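Local structure of ornithine carbamoyltransferase, mitochondrial (Coccidioides immitis, 3SDS) at residues A[27-31]-A[203-207]; A[32-37]-A[207-211]; A[44-48]-A[164-168]; A[213-219]-A[244-250]; A[260-266]-A[301-307]. The protein catalyses the transfer of the carbamoyl group from carbamoyl phosphate to L-ornithine, giving L-citrulline and phosphate, a step of arginine biosynthesis. One frame throughout, in Å; residues are numbered along the deposited sequence.

Interaction 1 of 5, residues A[27-31]-A[203-207]; sequences LSIAD and DLAIA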
# COMPACT_ATOMS: atom_id res chain seq x y z
N LEU A 27 -0.72 25.36 -1.71
CA LEU A 27 0.73 25.29 -2.01
C LEU A 27 1.65 25.91 -0.94
O LEU A 27 2.83 25.53 -0.82
CB LEU A 27 1.05 25.89 -3.40
CG LEU A 27 0.25 25.43 -4.64
CD1 LEU A 27 0.88 25.98 -5.90
CD2 LEU A 27 0.15 23.89 -4.73
N SER A 28 1.08 26.85 -0.17
CA SER A 28 1.79 27.69 0.81
C SER A 28 0.80 28.42 1.71
O SER A 28 -0.32 28.71 1.27
CB SER A 28 2.65 28.75 0.08
OG SER A 28 3.16 29.73 0.98
N ILE A 29 1.21 28.76 2.93
CA ILE A 29 0.41 29.62 3.80
C ILE A 29 0.10 30.98 3.14
O ILE A 29 -0.87 31.66 3.50
CB ILE A 29 1.10 29.88 5.15
CG1 ILE A 29 1.61 28.59 5.80
CG2 ILE A 29 0.17 30.63 6.10
CD1 ILE A 29 0.55 27.51 6.03
N ALA A 30 0.93 31.38 2.17
CA ALA A 30 0.68 32.60 1.42
C ALA A 30 -0.71 32.63 0.73
O ALA A 30 -1.20 33.71 0.39
CB ALA A 30 1.78 32.82 0.41
N ASP A 31 -1.33 31.46 0.53
CA ASP A 31 -2.65 31.38 -0.11
C ASP A 31 -3.81 31.54 0.89
O ASP A 31 -4.97 31.49 0.48
CB ASP A 31 -2.86 30.03 -0.82
CG ASP A 31 -1.73 29.66 -1.79
OD1 ASP A 31 -1.41 28.45 -1.81
OD2 ASP A 31 -1.20 30.53 -2.53
N ASP A 203 7.43 29.18 5.66
CA ASP A 203 5.98 29.13 5.92
C ASP A 203 5.61 29.50 7.35
O ASP A 203 4.60 30.19 7.58
CB ASP A 203 5.39 27.77 5.57
CG ASP A 203 4.72 27.73 4.20
OD1 ASP A 203 3.97 28.65 3.81
OD2 ASP A 203 4.95 26.72 3.50
N LEU A 204 6.42 29.05 8.31
CA LEU A 204 6.24 29.42 9.72
C LEU A 204 6.24 30.96 9.86
O LEU A 204 5.31 31.54 10.47
CB LEU A 204 7.33 28.78 10.58
CG LEU A 204 7.47 29.05 12.09
CD1 LEU A 204 6.17 28.81 12.84
CD2 LEU A 204 8.58 28.18 12.70
N ALA A 205 7.26 31.60 9.28
CA ALA A 205 7.36 33.07 9.22
C ALA A 205 6.10 33.75 8.67
O ALA A 205 5.61 34.70 9.28
CB ALA A 205 8.60 33.52 8.42
N ILE A 206 5.60 33.27 7.53
CA ILE A 206 4.39 33.83 6.89
C ILE A 206 3.14 33.69 7.81
O ILE A 206 2.30 34.59 7.89
CB ILE A 206 4.12 33.18 5.47
CG1 ILE A 206 5.26 33.52 4.49
CG2 ILE A 206 2.77 33.62 4.89
CD1 ILE A 206 5.18 32.78 3.15
N ALA A 207 3.05 32.54 8.49
CA ALA A 207 1.97 32.28 9.45
C ALA A 207 2.07 33.22 10.65
O ALA A 207 1.13 33.97 10.95
CB ALA A 207 1.99 30.83 9.88
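The ST turn at Ser28 carries the loop ahead of helix 34-51 onto Asp203 of helix 199-210, a contact between the carbamoyl phosphate-binding and ornithine-binding halves of the chain. A single carboxylate oxygen, Asp203 OD1, takes two bonds from the loop. Ser28 OG donates to Asp203 OD1 over 3.1 Å, coming in on the syn side and not far from the carboxylate plane. The backbone Ile29 N reaches the same Asp203 OD1 at 2.9 Å, but from the other face and 37° out of the plane. Ser28 OG in turn accepts from Ala30 N at 3.0 Å, closing the turn. With chi1 at 169°, the hydroxyl swings beside its own carbonyl carbon, where it can serve both partners.

Next to this polar group the side chain of Ile29 lies on the helix. Its CB meets Ile206 CG2 at 4.1 Å, the two isoleucines running past each other in opposite senses. Ile29 CG2 extends the apolar patch to Ala207 CB, 4.2 Å away. Ala159 of helix 156-169 and Phe37 of helix 34-51 also touch Ile29.

Asp203 OD2 is engaged as well, accepting from the backbone N of His155, a residue that by similarity binds carbamoyl phosphate. The buried carboxylate is therefore met by a hydroxyl and two backbone N-H groups, which would be expected to favour its negative charge. Asp203 thereby ties the N-terminal loop to the segment carrying His155 and probably helps to position that segment.

Interaction 2 of 5, residues A[32-37]-A[207-211]; sequences LTPTEF and AATKM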
# COMPACT_ATOMS: atom_id res chain seq x y z
N LEU A 32 -3.52 31.70 2.18
CA LEU A 32 -4.58 31.71 3.19
C LEU A 32 -4.72 33.07 3.81
O LEU A 32 -3.71 33.72 4.11
CB LEU A 32 -4.32 30.69 4.30
CG LEU A 32 -4.23 29.22 3.91
CD1 LEU A 32 -3.86 28.27 5.09
CD2 LEU A 32 -5.54 28.84 3.33
N THR A 33 -5.95 33.52 4.03
CA THR A 33 -6.18 34.75 4.79
C THR A 33 -5.85 34.44 6.24
O THR A 33 -5.79 33.27 6.62
CB THR A 33 -7.65 35.23 4.73
OG1 THR A 33 -8.51 34.19 5.21
CG2 THR A 33 -8.06 35.63 3.29
N PRO A 34 -5.65 35.48 7.07
CA PRO A 34 -5.49 35.21 8.51
C PRO A 34 -6.70 34.47 9.12
O PRO A 34 -6.48 33.56 9.92
CB PRO A 34 -5.31 36.59 9.12
CG PRO A 34 -4.89 37.46 8.00
CD PRO A 34 -5.54 36.92 6.77
N THR A 35 -7.93 34.81 8.74
CA THR A 35 -9.11 34.08 9.23
C THR A 35 -9.10 32.58 8.85
O THR A 35 -9.30 31.72 9.70
CB THR A 35 -10.42 34.71 8.73
OG1 THR A 35 -10.50 36.07 9.19
CG2 THR A 35 -11.65 33.93 9.22
N GLU A 36 -8.88 32.29 7.57
CA GLU A 36 -8.82 30.93 7.08
C GLU A 36 -7.77 30.09 7.82
O GLU A 36 -7.97 28.89 8.01
CB GLU A 36 -8.52 30.91 5.57
CG GLU A 36 -9.70 31.23 4.64
CD GLU A 36 -9.25 31.45 3.18
OE1 GLU A 36 -8.02 31.68 2.97
OE2 GLU A 36 -10.11 31.40 2.26
N PHE A 37 -6.66 30.72 8.23
CA PHE A 37 -5.59 29.98 8.89
C PHE A 37 -5.93 29.67 10.34
O PHE A 37 -5.67 28.56 10.83
CB PHE A 37 -4.25 30.73 8.80
CG PHE A 37 -3.08 29.97 9.39
CD1 PHE A 37 -2.41 29.01 8.65
CD2 PHE A 37 -2.68 30.20 10.70
CE1 PHE A 37 -1.35 28.29 9.21
CE2 PHE A 37 -1.61 29.50 11.25
CZ PHE A 37 -0.95 28.55 10.51
N ALA A 207 3.05 32.54 8.49
CA ALA A 207 1.97 32.28 9.45
C ALA A 207 2.07 33.22 10.65
O ALA A 207 1.13 33.97 10.95
CB ALA A 207 1.99 30.83 9.88
N ALA A 208 3.22 33.20 11.33
CA ALA A 208 3.46 34.10 12.47
C ALA A 208 3.11 35.58 12.19
O ALA A 208 2.54 36.27 13.06
CB ALA A 208 4.90 33.96 12.94
N THR A 209 3.45 36.06 11.00
CA THR A 209 3.12 37.43 10.59
C THR A 209 1.61 37.65 10.61
O THR A 209 1.13 38.61 11.20
CB THR A 209 3.67 37.75 9.20
OG1 THR A 209 5.10 37.71 9.24
CG2 THR A 209 3.26 39.12 8.78
N LYS A 210 0.85 36.75 9.99
CA LYS A 210 -0.62 36.83 10.00
C LYS A 210 -1.24 36.78 11.41
O LYS A 210 -2.31 37.35 11.65
CB LYS A 210 -1.23 35.73 9.13
CG LYS A 210 -0.86 35.79 7.63
CD LYS A 210 -1.47 34.61 6.87
CE LYS A 210 -0.97 34.55 5.43
NZ LYS A 210 -1.68 35.49 4.51
N MET A 211 -0.55 36.12 12.33
CA MET A 211 -1.05 35.91 13.69
C MET A 211 -0.54 36.93 14.71
O MET A 211 -0.79 36.79 15.91
CB MET A 211 -0.72 34.50 14.16
CG MET A 211 -1.35 33.37 13.32
SD MET A 211 -3.14 33.23 13.47
CE MET A 211 -3.68 34.26 12.10
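Lys210 reaches across to the loop before helix 34-51, its NZ donating to Leu32 O over 2.7 Å. NZ comes almost in line with the carbonyl bond, at a C=O...N angle of 170°. The lysine chain runs extended as far as CE and bends only at its last torsion (chi4 -81°), which turns NZ onto the carbonyl. Near its root, Lys210 CB rests against Pro34 CB at 4.2 Å.

Met211 folds back through bends at chi2 and chi3, bringing its CE to 3.6 Å from Pro34 O. Its SD lies at the edge of the Phe37 ring, 5.4 Å from the centroid, a Met-aromatic contact. At the far end of that ring, Phe37 CZ packs on Ala207 CB at 3.8 Å, while Leu32 CD1 lies at another part of the ring's edge. Ile160 and Phe163 of helix 156-169 join this apolar cluster.

Behind the first shell, the start of helix 34-51 is fixed by reciprocal bonds. Glu36 N donates to Thr33 OG1 over 3.1 Å, and Thr33 N donates to Glu36 OE1 over 3.0 Å. Glu36 OE2 also forms a salt bridge with Arg24. Thr33 and Glu36 thus make a classic capping box, set where the first helix meets the C-terminal end of helix 199-210.

Interaction 3 of 5, residues A[44-48]-A[164-168]; sequences ASSYK and LTIHE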
# COMPACT_ATOMS: atom_id res chain seq x y z
N ALA A 44 -8.52 21.55 13.82
CA ALA A 44 -7.61 20.48 14.20
C ALA A 44 -7.64 20.27 15.72
O ALA A 44 -7.75 19.13 16.20
CB ALA A 44 -6.18 20.74 13.70
N SER A 45 -7.57 21.36 16.47
CA SER A 45 -7.67 21.27 17.92
C SER A 45 -8.96 20.56 18.39
O SER A 45 -8.92 19.68 19.29
CB SER A 45 -7.61 22.66 18.52
OG SER A 45 -7.69 22.55 19.91
N SER A 46 -10.09 20.96 17.80
CA SER A 46 -11.40 20.41 18.10
C SER A 46 -11.48 18.91 17.77
O SER A 46 -11.89 18.10 18.63
CB SER A 46 -12.45 21.17 17.30
OG SER A 46 -13.76 20.79 17.68
N TYR A 47 -11.11 18.54 16.54
CA TYR A 47 -11.18 17.15 16.09
C TYR A 47 -10.32 16.23 16.96
O TYR A 47 -10.71 15.08 17.27
CB TYR A 47 -10.81 17.01 14.60
CG TYR A 47 -11.70 17.79 13.62
CD1 TYR A 47 -13.07 18.00 13.88
CD2 TYR A 47 -11.18 18.28 12.42
CE1 TYR A 47 -13.88 18.72 12.98
CE2 TYR A 47 -11.98 19.00 11.51
CZ TYR A 47 -13.33 19.21 11.80
OH TYR A 47 -14.13 19.91 10.91
N LYS A 48 -9.16 16.76 17.37
CA LYS A 48 -8.19 16.08 18.25
C LYS A 48 -8.79 15.73 19.62
O LYS A 48 -8.66 14.61 20.12
CB LYS A 48 -6.93 16.96 18.42
CG LYS A 48 -5.98 16.55 19.55
CD LYS A 48 -4.63 17.23 19.46
CE LYS A 48 -3.71 16.71 20.56
NZ LYS A 48 -2.48 17.59 20.72
N LEU A 164 -0.81 24.78 15.91
CA LEU A 164 -1.66 23.98 16.80
C LEU A 164 -0.95 23.74 18.12
O LEU A 164 -1.57 23.84 19.18
CB LEU A 164 -1.98 22.61 16.18
CG LEU A 164 -2.81 21.61 17.04
CD1 LEU A 164 -4.08 22.26 17.64
CD2 LEU A 164 -3.20 20.38 16.25
N THR A 165 0.35 23.44 18.04
CA THR A 165 1.13 23.07 19.20
C THR A 165 1.27 24.30 20.09
O THR A 165 1.05 24.21 21.30
CB THR A 165 2.51 22.55 18.81
OG1 THR A 165 2.38 21.61 17.74
CG2 THR A 165 3.18 21.88 19.98
N ILE A 166 1.63 25.43 19.48
CA ILE A 166 1.84 26.69 20.21
C ILE A 166 0.54 27.08 20.92
O ILE A 166 0.55 27.37 22.12
CB ILE A 166 2.43 27.82 19.27
CG1 ILE A 166 3.83 27.43 18.76
CG2 ILE A 166 2.47 29.21 19.96
CD1 ILE A 166 4.31 28.20 17.53
N HIS A 167 -0.57 27.04 20.18
CA HIS A 167 -1.92 27.34 20.70
C HIS A 167 -2.36 26.51 21.92
O HIS A 167 -3.08 27.01 22.78
CB HIS A 167 -2.96 27.22 19.56
CG HIS A 167 -4.39 27.34 20.00
ND1 HIS A 167 -5.24 26.26 20.09
CD2 HIS A 167 -5.12 28.42 20.35
CE1 HIS A 167 -6.43 26.66 20.49
NE2 HIS A 167 -6.39 27.97 20.66
N GLU A 168 -1.94 25.24 22.00
CA GLU A 168 -2.25 24.38 23.15
C GLU A 168 -1.40 24.72 24.38
O GLU A 168 -1.89 24.67 25.53
CB GLU A 168 -1.94 22.92 22.80
CG GLU A 168 -3.01 22.15 22.07
CD GLU A 168 -2.56 20.72 21.75
OE1 GLU A 168 -1.32 20.44 21.70
OE2 GLU A 168 -3.46 19.87 21.55
O HOH W 1 -5.99 20.50 21.30
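The imidazole of His167 turns an edge toward Ser45, whose OG lies near the ring plane at 4.3 Å from His167 CE1, a loose contact. The other flat group, the carboxylate of Glu168, is engaged more closely. Lys48 NZ donates to Glu168 OE2 at 2.6 Å, meeting the syn lone pair of that oxygen, in a salt bridge. Glu168 OE2 also accepts from a water 2.6 Å away. That water lies 3.0 Å from Ser45 OG and hydrogen-bonds to it, so the serine hydroxyl is linked to the carboxylate through solvent.

Both charged chains are extended beyond CG and come at each other from opposite directions. Lys48 has CG anti to its backbone nitrogen (chi1 167°), a setting from which the straight chain spans the gap between the helices. Its ammonium group has a second partner in Asn333 OD1 of helix 327-347, which helps to fix the lysine end. Glu168 also touches Asn333.

Deeper in, Leu164 fits its two methyls against helix 34-51. Leu164 CD1 packs on Ser45 CB at 3.7 Å, and Leu164 CD2 meets Ala44 CB at 3.9 Å. The branches thus divide between adjacent small residues, one apiece.

The segments cross at -73° with their axes 11.2 Å apart. This is steep helix-on-helix packing within the carbamoyl phosphate-binding half: an apolar leucine contact inside, with a salt bridge and a bridging water toward its more exposed margin.

Interaction 4 of 5, residues A[213-219]-A[244-250]; sequences VNVAVAT and GNLTQTT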
# COMPACT_ATOMS: atom_id res chain seq x y z
N VAL A 213 2.53 37.43 15.60
CA VAL A 213 3.66 36.86 16.37
C VAL A 213 5.03 37.30 15.83
O VAL A 213 5.28 37.19 14.62
CB VAL A 213 3.58 35.31 16.39
CG1 VAL A 213 4.61 34.72 17.34
CG2 VAL A 213 2.19 34.86 16.76
N ASN A 214 5.91 37.79 16.71
CA ASN A 214 7.27 38.23 16.33
C ASN A 214 8.28 37.10 16.10
O ASN A 214 8.36 36.16 16.90
CB ASN A 214 7.83 39.23 17.35
CG ASN A 214 6.95 40.49 17.48
OD1 ASN A 214 6.49 41.06 16.48
ND2 ASN A 214 6.74 40.94 18.73
N VAL A 215 9.03 37.17 15.01
CA VAL A 215 9.99 36.12 14.64
C VAL A 215 11.37 36.74 14.48
O VAL A 215 11.48 37.81 13.86
CB VAL A 215 9.64 35.45 13.30
CG1 VAL A 215 10.70 34.41 12.92
CG2 VAL A 215 8.27 34.80 13.35
N ALA A 216 12.40 36.07 15.01
CA ALA A 216 13.80 36.54 14.84
C ALA A 216 14.69 35.41 14.33
O ALA A 216 14.63 34.30 14.84
CB ALA A 216 14.34 37.10 16.13
N VAL A 217 15.51 35.68 13.32
CA VAL A 217 16.20 34.59 12.60
C VAL A 217 17.72 34.70 12.60
O VAL A 217 18.29 35.63 12.01
CB VAL A 217 15.69 34.46 11.13
CG1 VAL A 217 16.45 33.36 10.37
CG2 VAL A 217 14.19 34.17 11.08
N ALA A 218 18.38 33.75 13.25
CA ALA A 218 19.85 33.72 13.26
C ALA A 218 20.36 32.65 12.30
O ALA A 218 19.97 31.48 12.40
CB ALA A 218 20.38 33.50 14.67
N THR A 219 21.19 33.08 11.36
CA THR A 219 21.82 32.20 10.36
C THR A 219 23.24 32.67 10.08
O THR A 219 23.56 33.85 10.22
CB THR A 219 21.07 32.17 8.98
OG1 THR A 219 21.32 33.39 8.26
CG2 THR A 219 19.57 31.93 9.11
N GLY A 244 3.01 40.48 12.77
CA GLY A 244 4.28 40.04 13.36
C GLY A 244 5.53 40.60 12.69
O GLY A 244 5.63 40.63 11.45
N ASN A 245 6.51 41.02 13.50
CA ASN A 245 7.71 41.68 12.98
C ASN A 245 8.87 40.74 12.67
O ASN A 245 9.05 39.75 13.38
CB ASN A 245 8.16 42.74 13.97
CG ASN A 245 7.12 43.84 14.15
OD1 ASN A 245 6.62 44.39 13.17
ND2 ASN A 245 6.78 44.15 15.41
N LEU A 246 9.65 41.04 11.63
CA LEU A 246 10.83 40.23 11.27
C LEU A 246 12.20 40.82 11.64
O LEU A 246 12.49 41.99 11.35
CB LEU A 246 10.82 39.89 9.78
CG LEU A 246 11.86 38.86 9.36
CD1 LEU A 246 11.64 37.53 10.09
CD2 LEU A 246 11.86 38.65 7.86
N THR A 247 13.04 39.98 12.24
CA THR A 247 14.40 40.34 12.64
C THR A 247 15.42 39.36 12.04
O THR A 247 15.24 38.14 12.14
CB THR A 247 14.51 40.42 14.18
OG1 THR A 247 13.90 41.64 14.61
CG2 THR A 247 15.97 40.39 14.68
N GLN A 248 16.46 39.91 11.41
CA GLN A 248 17.51 39.13 10.76
C GLN A 248 18.89 39.35 11.40
O GLN A 248 19.37 40.49 11.48
CB GLN A 248 17.59 39.51 9.28
CG GLN A 248 16.30 39.31 8.51
CD GLN A 248 16.56 38.92 7.07
OE1 GLN A 248 17.01 37.81 6.79
NE2 GLN A 248 16.30 39.83 6.15
N THR A 249 19.54 38.27 11.84
CA THR A 249 20.85 38.39 12.53
C THR A 249 21.86 37.29 12.14
O THR A 249 21.48 36.27 11.59
CB THR A 249 20.67 38.49 14.10
OG1 THR A 249 21.94 38.54 14.77
CG2 THR A 249 19.89 37.33 14.64
N THR A 250 23.13 37.53 12.43
CA THR A 250 24.22 36.56 12.23
C THR A 250 24.66 35.95 13.57
O THR A 250 25.32 34.90 13.61
CB THR A 250 25.41 37.23 11.48
OG1 THR A 250 25.09 37.30 10.08
CG2 THR A 250 26.75 36.47 11.66
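Val215 and Leu246 are paired in the parallel sheet of the ornithine-binding half, where strands 214-218 and 246-249 are the two strands of a beta-alpha-beta unit crossing over through helix 227-237. The backbone ladder is the tight part. Val217 stands at its middle: its N donates to Thr247 O over 2.7 Å, and its O accepts from Thr249 N over 2.9 Å. Similar bonds run on at both ends, from Val215 N to Asn245 O and from Thr219 N to Thr249 O.

Residues 215-218 are buried, with strand 190-194 bonded along the other edge. Val215 and Val217 face helix 199-210, and Leu246 CD1 leans in to 4.3 Å from Val217 CG2. On the reverse face Ala216 CB meets Thr247 CB at 3.9 Å, and Ala218 CB meets Thr249 CG2 at the same separation.

Strand 246-249, outermost within the chain, is the more open side; within the trimer Thr247 and Gln248 are exposed, although a crystal neighbour touches them. At the start of the pair Asn214 and Asn245 both have CG anti to the carbonyl carbon (chi1 -60° and -63°), which lays their amides side by side, planes 10° apart. There Asn245 N donates in the carbonyl plane to a lone pair of Asn214 OD1, 3.0 Å away.

Interaction 5 of 5, residues A[260-266]-A[301-307]; sequences DVIVTDT and NWKFMHC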
# COMPACT_ATOMS: atom_id res chain seq x y z
N ASP A 260 10.03 33.35 23.44
CA ASP A 260 9.11 32.47 24.14
C ASP A 260 9.34 31.03 23.73
O ASP A 260 9.14 30.10 24.53
CB ASP A 260 7.66 32.87 23.88
CG ASP A 260 7.32 34.23 24.46
OD1 ASP A 260 7.28 34.36 25.72
OD2 ASP A 260 7.11 35.17 23.65
N VAL A 261 9.78 30.87 22.48
CA VAL A 261 10.03 29.56 21.89
C VAL A 261 11.34 29.61 21.13
O VAL A 261 11.65 30.62 20.50
CB VAL A 261 8.92 29.19 20.88
CG1 VAL A 261 9.23 27.86 20.20
CG2 VAL A 261 7.56 29.17 21.57
N ILE A 262 12.11 28.52 21.20
CA ILE A 262 13.28 28.38 20.34
C ILE A 262 13.15 27.18 19.38
O ILE A 262 12.85 26.06 19.79
CB ILE A 262 14.61 28.35 21.14
CG1 ILE A 262 14.79 29.66 21.92
CG2 ILE A 262 15.80 28.16 20.20
CD1 ILE A 262 15.92 29.64 22.96
N VAL A 263 13.37 27.45 18.09
CA VAL A 263 13.24 26.44 17.03
C VAL A 263 14.55 26.25 16.26
O VAL A 263 15.26 27.21 15.96
CB VAL A 263 12.15 26.80 15.98
CG1 VAL A 263 11.58 25.54 15.41
CG2 VAL A 263 11.07 27.59 16.58
N THR A 264 14.85 24.99 15.93
CA THR A 264 15.88 24.67 14.96
C THR A 264 15.43 23.55 13.99
O THR A 264 14.28 23.12 14.01
CB THR A 264 17.24 24.36 15.66
OG1 THR A 264 18.30 24.33 14.68
CG2 THR A 264 17.19 23.03 16.46
N ASP A 265 16.36 23.10 13.14
CA ASP A 265 16.13 22.10 12.11
C ASP A 265 17.46 21.49 11.69
O ASP A 265 18.50 22.14 11.79
CB ASP A 265 15.50 22.78 10.88
CG ASP A 265 14.94 21.79 9.86
OD1 ASP A 265 15.18 20.56 10.00
OD2 ASP A 265 14.25 22.24 8.91
N THR A 266 17.42 20.24 11.22
CA THR A 266 18.55 19.61 10.51
C THR A 266 19.29 20.58 9.59
O THR A 266 18.66 21.40 8.90
CB THR A 266 18.03 18.37 9.69
OG1 THR A 266 18.39 17.16 10.37
CG2 THR A 266 18.63 18.32 8.27
N ASN A 301 10.84 30.45 31.11
CA ASN A 301 10.15 29.21 30.73
C ASN A 301 10.10 28.95 29.22
O ASN A 301 9.09 28.47 28.71
CB ASN A 301 8.74 29.17 31.34
CG ASN A 301 7.84 30.29 30.83
OD1 ASN A 301 8.27 31.44 30.66
ND2 ASN A 301 6.58 29.95 30.58
N TRP A 302 11.19 29.24 28.51
CA TRP A 302 11.22 29.05 27.05
C TRP A 302 11.04 27.58 26.67
O TRP A 302 11.49 26.68 27.39
CB TRP A 302 12.50 29.62 26.44
CG TRP A 302 13.76 28.92 26.87
CD1 TRP A 302 14.47 29.15 28.01
CD2 TRP A 302 14.44 27.87 26.18
NE1 TRP A 302 15.55 28.31 28.07
CE2 TRP A 302 15.55 27.51 26.97
CE3 TRP A 302 14.21 27.18 24.98
CZ2 TRP A 302 16.45 26.50 26.59
CZ3 TRP A 302 15.09 26.18 24.59
CH2 TRP A 302 16.21 25.85 25.41
N LYS A 303 10.38 27.34 25.54
CA LYS A 303 10.04 25.99 25.09
C LYS A 303 10.80 25.66 23.82
O LYS A 303 11.21 26.56 23.08
CB LYS A 303 8.53 25.90 24.84
CG LYS A 303 7.62 26.25 26.03
CD LYS A 303 7.63 25.13 27.06
CE LYS A 303 6.38 25.11 27.93
NZ LYS A 303 6.59 25.70 29.29
N PHE A 304 10.99 24.38 23.54
CA PHE A 304 11.77 23.96 22.38
C PHE A 304 10.95 23.19 21.33
O PHE A 304 10.10 22.35 21.67
CB PHE A 304 12.97 23.13 22.83
CG PHE A 304 13.79 22.58 21.69
CD1 PHE A 304 14.62 23.42 20.95
CD2 PHE A 304 13.71 21.24 21.34
CE1 PHE A 304 15.37 22.92 19.89
CE2 PHE A 304 14.45 20.73 20.28
CZ PHE A 304 15.28 21.58 19.55
N MET A 305 11.25 23.48 20.05
CA MET A 305 10.57 22.88 18.88
C MET A 305 11.54 22.55 17.73
O MET A 305 12.44 23.33 17.40
CB MET A 305 9.47 23.81 18.38
CG MET A 305 8.27 23.93 19.32
SD MET A 305 6.98 25.06 18.75
CE MET A 305 6.41 24.17 17.30
N HIS A 306 11.34 21.38 17.12
CA HIS A 306 12.14 20.82 16.02
C HIS A 306 11.18 19.87 15.28
O HIS A 306 10.48 19.08 15.90
CB HIS A 306 13.32 20.06 16.63
CG HIS A 306 14.35 19.57 15.64
ND1 HIS A 306 14.03 18.99 14.43
CD2 HIS A 306 15.70 19.51 15.73
CE1 HIS A 306 15.13 18.64 13.80
NE2 HIS A 306 16.16 18.93 14.57
N CYS A 307 11.11 19.93 13.96
CA CYS A 307 10.10 19.13 13.25
C CYS A 307 10.47 17.68 12.90
O CYS A 307 9.68 16.99 12.25
CB CYS A 307 9.64 19.85 11.99
SG CYS A 307 10.91 19.91 10.73
O HOH W 2 6.80 32.71 28.09
O HOH W 3 11.35 22.62 12.92
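Ile262 and Trp302 meet on one face of the parallel sheet of the ornithine-binding half, where strand 303-306 lies outermost beside strand 261-264. Ile262 stands with CG1 anti to its carbonyl carbon (chi1 -61°) and its chain extended, which sends CD1 over the indole six-membered ring. CD1 lies 4.0 Å from that centroid, a CH-pi contact. Trp302 itself has CG lodged between its backbone N and carbonyl carbon (chi1 65°), which brings the indole up beside the isoleucine.

Further along this face, Thr264 CG2 touches two rings: it lies at the edge of Phe304, 3.9 Å from CE1, and equally far from His306 CD2. The Thr264 hydroxyl points to another partner, Val194 O in the neighbouring strand.

On the reverse face Met305 runs straight to its sulfur and bends only at the last torsion. Its SD rests 3.9 Å from Val261 CG1, and helix 156-169 packs on the same methionine. The backbone ladder is firm in its middle, with Ile262 N donating to Lys303 O over 2.9 Å and Met305 N to Ile262 O over 3.0 Å.

The strands lead to Asp265, which by similarity binds ornithine, and Cys307, by similarity the proton acceptor. Asp265 OD2 is held by Asn198, and His306 NE2 by Glu314. Over one face of the His306 ring sits Asp265 CA, 4.2 Å from the centroid.

Interactions 1 and 2 share Ala207 and set successive parts of one N-terminal segment on helix 199-210; both are buried and join the two halves of the chain, the first through a carboxylate, the second through a lysine and sulfur-aromatic packing. Interaction 3 uses helix 34-51 again, farther along, but stays within the carbamoyl phosphate half and is only partly buried, with a salt bridge and water. Interactions 4 and 5 are backbone ladders at opposite edges of one sheet: the former has a partly exposed outer strand, the latter leads to residues that by similarity belong to the active site. Ile166 packs on Met305 between interactions 3 and 5, while helix 199-210 runs directly into interaction 4.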